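Long-range contact in T9SS C-terminal target domain-containing protein (Bacteroides cellulosilyticus, PDB 5JVK), which probably hydrolyses O-glycosidic bonds, as a family 39 glycoside hydrolase from a gut symbiont: residues A[42-47]-A[470-475]. Numbering follows the deposited sequence.
Sequences LVRYGD and DWQGCE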
ATOM      1  N   LEU A  42     -16.366  12.083  19.244  1.00 35.65           N
ATOM      2  CA  LEU A  42     -15.310  11.251  18.657  1.00 33.67           C
ATOM      3  C   LEU A  42     -15.012  10.106  19.611  1.00 32.40           C
ATOM      4  O   LEU A  42     -14.474  10.339  20.687  1.00 32.31           O
ATOM      5  CB  LEU A  42     -14.037  12.066  18.415  1.00 33.27           C
ATOM      6  CG  LEU A  42     -14.071  13.049  17.244  1.00 33.18           C
ATOM      7  CD1 LEU A  42     -12.907  14.023  17.343  1.00 33.45           C
ATOM      8  CD2 LEU A  42     -14.051  12.325  15.906  1.00 33.08           C
ATOM      9  N   VAL A  43     -15.353   8.883  19.200  1.00 31.41           N
ATOM     10  CA  VAL A  43     -15.221   7.679  20.032  1.00 30.30           C
ATOM     11  C   VAL A  43     -14.151   6.746  19.453  1.00 29.54           C
ATOM     12  O   VAL A  43     -14.272   6.288  18.317  1.00 28.88           O
ATOM     13  CB  VAL A  43     -16.560   6.913  20.113  1.00 30.39           C
ATOM     14  CG1 VAL A  43     -16.492   5.830  21.183  1.00 30.32           C
ATOM     15  CG2 VAL A  43     -17.714   7.873  20.389  1.00 30.50           C
ATOM     16  N   ARG A  44     -13.123   6.455  20.250  1.00 29.01           N
ATOM     17  CA  ARG A  44     -11.974   5.661  19.802  1.00 28.64           C
ATOM     18  C   ARG A  44     -12.306   4.170  19.721  1.00 28.97           C
ATOM     19  O   ARG A  44     -13.072   3.658  20.537  1.00 29.74           O
ATOM     20  CB  ARG A  44     -10.789   5.868  20.752  1.00 28.02           C
ATOM     21  CG  ARG A  44      -9.491   5.237  20.274  1.00 27.39           C
ATOM     22  CD  ARG A  44      -8.260   5.842  20.929  1.00 26.73           C
ATOM     23  NE  ARG A  44      -8.143   5.516  22.349  1.00 26.15           N
ATOM     24  CZ  ARG A  44      -7.122   5.874  23.129  1.00 26.16           C
ATOM     25  NH1 ARG A  44      -6.102   6.581  22.644  1.00 26.60           N
ATOM     26  NH2 ARG A  44      -7.109   5.524  24.410  1.00 26.04           N
ATOM     27  N   TYR A  45     -11.721   3.485  18.738  1.00 28.62           N
ATOM     28  CA  TYR A  45     -11.894   2.036  18.582  1.00 28.82           C
ATOM     29  C   TYR A  45     -11.319   1.301  19.801  1.00 28.68           C
ATOM     30  O   TYR A  45     -10.281   1.698  20.345  1.00 27.89           O
ATOM     31  CB  TYR A  45     -11.227   1.551  17.276  1.00 29.01           C
ATOM     32  CG  TYR A  45     -11.270   0.055  17.023  1.00 29.45           C
ATOM     33  CD1 TYR A  45     -10.380  -0.812  17.667  1.00 29.55           C
ATOM     34  CD2 TYR A  45     -12.177  -0.492  16.116  1.00 29.60           C
ATOM     35  CE1 TYR A  45     -10.414  -2.176  17.439  1.00 29.63           C
ATOM     36  CE2 TYR A  45     -12.215  -1.858  15.879  1.00 29.72           C
ATOM     37  CZ  TYR A  45     -11.330  -2.693  16.542  1.00 29.92           C
ATOM     38  OH  TYR A  45     -11.364  -4.049  16.316  1.00 30.75           O
ATOM     39  N   GLY A  46     -12.015   0.246  20.229  1.00 28.69           N
ATOM     40  CA  GLY A  46     -11.542  -0.636  21.298  1.00 29.26           C
ATOM     41  C   GLY A  46     -11.963  -0.228  22.698  1.00 29.77           C
ATOM     42  O   GLY A  46     -12.715  -0.949  23.351  1.00 30.29           O
ATOM     43  N   ASP A  47     -11.468   0.921  23.157  1.00 30.43           N
ATOM     44  CA  ASP A  47     -11.691   1.393  24.532  1.00 30.88           C
ATOM     45  C   ASP A  47     -12.700   2.547  24.668  1.00 30.91           C
ATOM     46  O   ASP A  47     -12.980   2.986  25.785  1.00 30.35           O
ATOM     47  CB  ASP A  47     -10.350   1.772  25.189  1.00 31.43           C
ATOM     48  CG  ASP A  47      -9.722   3.032  24.600  1.00 31.91           C
ATOM     49  OD1 ASP A  47     -10.002   3.379  23.433  1.00 32.36           O
ATOM     50  OD2 ASP A  47      -8.928   3.677  25.315  1.00 32.45           O
ATOM     51  N   ASP A 470       0.131   0.694  20.675  1.00 26.97           N
ATOM     52  CA  ASP A 470      -0.707  -0.309  19.988  1.00 26.26           C
ATOM     53  C   ASP A 470      -0.775  -0.015  18.475  1.00 25.20           C
ATOM     54  O   ASP A 470      -0.139   0.922  17.995  1.00 24.70           O
ATOM     55  CB  ASP A 470      -2.101  -0.414  20.647  1.00 26.29           C
ATOM     56  CG  ASP A 470      -3.003   0.790  20.370  1.00 26.86           C
ATOM     57  OD1 ASP A 470      -2.538   1.802  19.802  1.00 26.93           O
ATOM     58  OD2 ASP A 470      -4.197   0.723  20.731  1.00 27.52           O
ATOM     59  N   TRP A 471      -1.557  -0.806  17.740  1.00 24.32           N
ATOM     60  CA  TRP A 471      -1.740  -0.638  16.279  1.00 23.77           C
ATOM     61  C   TRP A 471      -2.236   0.745  15.832  1.00 24.27           C
ATOM     62  O   TRP A 471      -2.130   1.103  14.656  1.00 24.11           O
ATOM     63  CB  TRP A 471      -2.739  -1.679  15.762  1.00 22.90           C
ATOM     64  CG  TRP A 471      -4.167  -1.362  16.129  1.00 22.12           C
ATOM     65  CD1 TRP A 471      -4.782  -1.604  17.319  1.00 21.83           C
ATOM     66  CD2 TRP A 471      -5.144  -0.721  15.297  1.00 21.54           C
ATOM     67  NE1 TRP A 471      -6.081  -1.160  17.281  1.00 21.58           N
ATOM     68  CE2 TRP A 471      -6.329  -0.611  16.052  1.00 21.32           C
ATOM     69  CE3 TRP A 471      -5.128  -0.226  13.988  1.00 21.33           C
ATOM     70  CZ2 TRP A 471      -7.494  -0.034  15.539  1.00 21.21           C
ATOM     71  CZ3 TRP A 471      -6.287   0.349  13.479  1.00 21.21           C
ATOM     72  CH2 TRP A 471      -7.454   0.440  14.255  1.00 21.11           C
ATOM     73  N   GLN A 472      -2.768   1.493  16.792  1.00 24.98           N
ATOM     74  CA  GLN A 472      -3.587   2.678  16.597  1.00 25.10           C
ATOM     75  C   GLN A 472      -2.817   3.981  16.844  1.00 25.53           C
ATOM     76  O   GLN A 472      -3.309   5.063  16.505  1.00 25.48           O
ATOM     77  CB  GLN A 472      -4.712   2.588  17.627  1.00 25.21           C
ATOM     78  CG  GLN A 472      -6.082   2.983  17.154  1.00 25.20           C
ATOM     79  CD  GLN A 472      -7.131   2.754  18.228  1.00 25.19           C
ATOM     80  OE1 GLN A 472      -6.838   2.262  19.316  1.00 25.24           O
ATOM     81  NE2 GLN A 472      -8.359   3.090  17.918  1.00 25.67           N
ATOM     82  N   GLY A 473      -1.629   3.874  17.447  1.00 25.95           N
ATOM     83  CA  GLY A 473      -0.885   5.024  17.954  1.00 26.89           C
ATOM     84  C   GLY A 473      -1.126   5.319  19.428  1.00 27.65           C
ATOM     85  O   GLY A 473      -0.423   6.145  20.011  1.00 27.80           O
ATOM     86  N   CYS A 474      -2.107   4.648  20.034  1.00 28.71           N
ATOM     87  CA  CYS A 474      -2.462   4.866  21.436  1.00 29.73           C
ATOM     88  C   CYS A 474      -1.369   4.313  22.347  1.00 30.14           C
ATOM     89  O   CYS A 474      -0.923   3.182  22.163  1.00 30.37           O
ATOM     90  CB  CYS A 474      -3.820   4.216  21.761  1.00 30.18           C
ATOM     91  SG  CYS A 474      -4.179   4.000  23.523  1.00 32.24           S
ATOM     92  N   GLU A 475      -0.938   5.119  23.314  1.00 31.19           N
ATOM     93  CA  GLU A 475       0.087   4.710  24.271  1.00 31.79           C
ATOM     94  C   GLU A 475      -0.549   3.963  25.439  1.00 31.46           C
ATOM     95  O   GLU A 475      -1.606   4.356  25.929  1.00 31.16           O
ATOM     96  CB  GLU A 475       0.870   5.921  24.780  1.00 32.86           C
ATOM     97  CG  GLU A 475       2.037   5.548  25.692  1.00 34.05           C
ATOM     98  CD  GLU A 475       3.077   6.643  25.854  1.00 35.15           C
ATOM     99  OE1 GLU A 475       3.102   7.601  25.047  1.00 35.61           O
ATOM    100  OE2 GLU A 475       3.895   6.527  26.793  1.00 35.95           O
TER
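R44 and C474 meet with the sulfur lying over one face of the guanidinium group, C474 SG being 3.3 Å from R44 NH1 and nearly as near to NH2. This is the tightly packed part of the contact, and the side-on grip of D47 fixes the rotation of the guanidinium: R44 NE gives a hydrogen bond to D47 OD1, and R44 NH2 reaches D47 OD2 at 2.7 Å in a salt bridge. Both carboxylate oxygens accept through their syn lone pairs, and both lie close to the guanidinium plane. R44 NH1 turns to E67 and to the carbonyl of L68, so every nitrogen of the group has an acceptor. With R44 cut back to an alanine, D47 and E67 would probably lose their shared cation and C474 SG the surface it lies on. Alongside the aliphatic part of R44, the Q472 side chain, extended beyond CG, brings NE2 to 3.4 Å from R44 CG and 3.3 Å from Y45 CB; its bond to Y45 O is weak (3.4 Å, 154°). The Y45 end is looser: the edge of W471 points at the face of the partly exposed Y45, centroids 5.5 Å apart and planes at 87°, and W471 CZ2 comes no nearer than 3.7 Å, to Y45 CD1. I351 of helix 350-366 touches both rings, and helix 403-415 packs on W471. The contact thus joins the end of strand 37-44 in the N-terminal sheet to the type I turn after strand 466-469 in the antiparallel sheet that follows the barrel, beside helices of the barrel domain. The strong charge pairing stays within the N-terminal sheet and its loops, which implies that across these two segments the contact rests on sulfur-guanidinium packing, one weak amide bond and the edge-to-face ring pair.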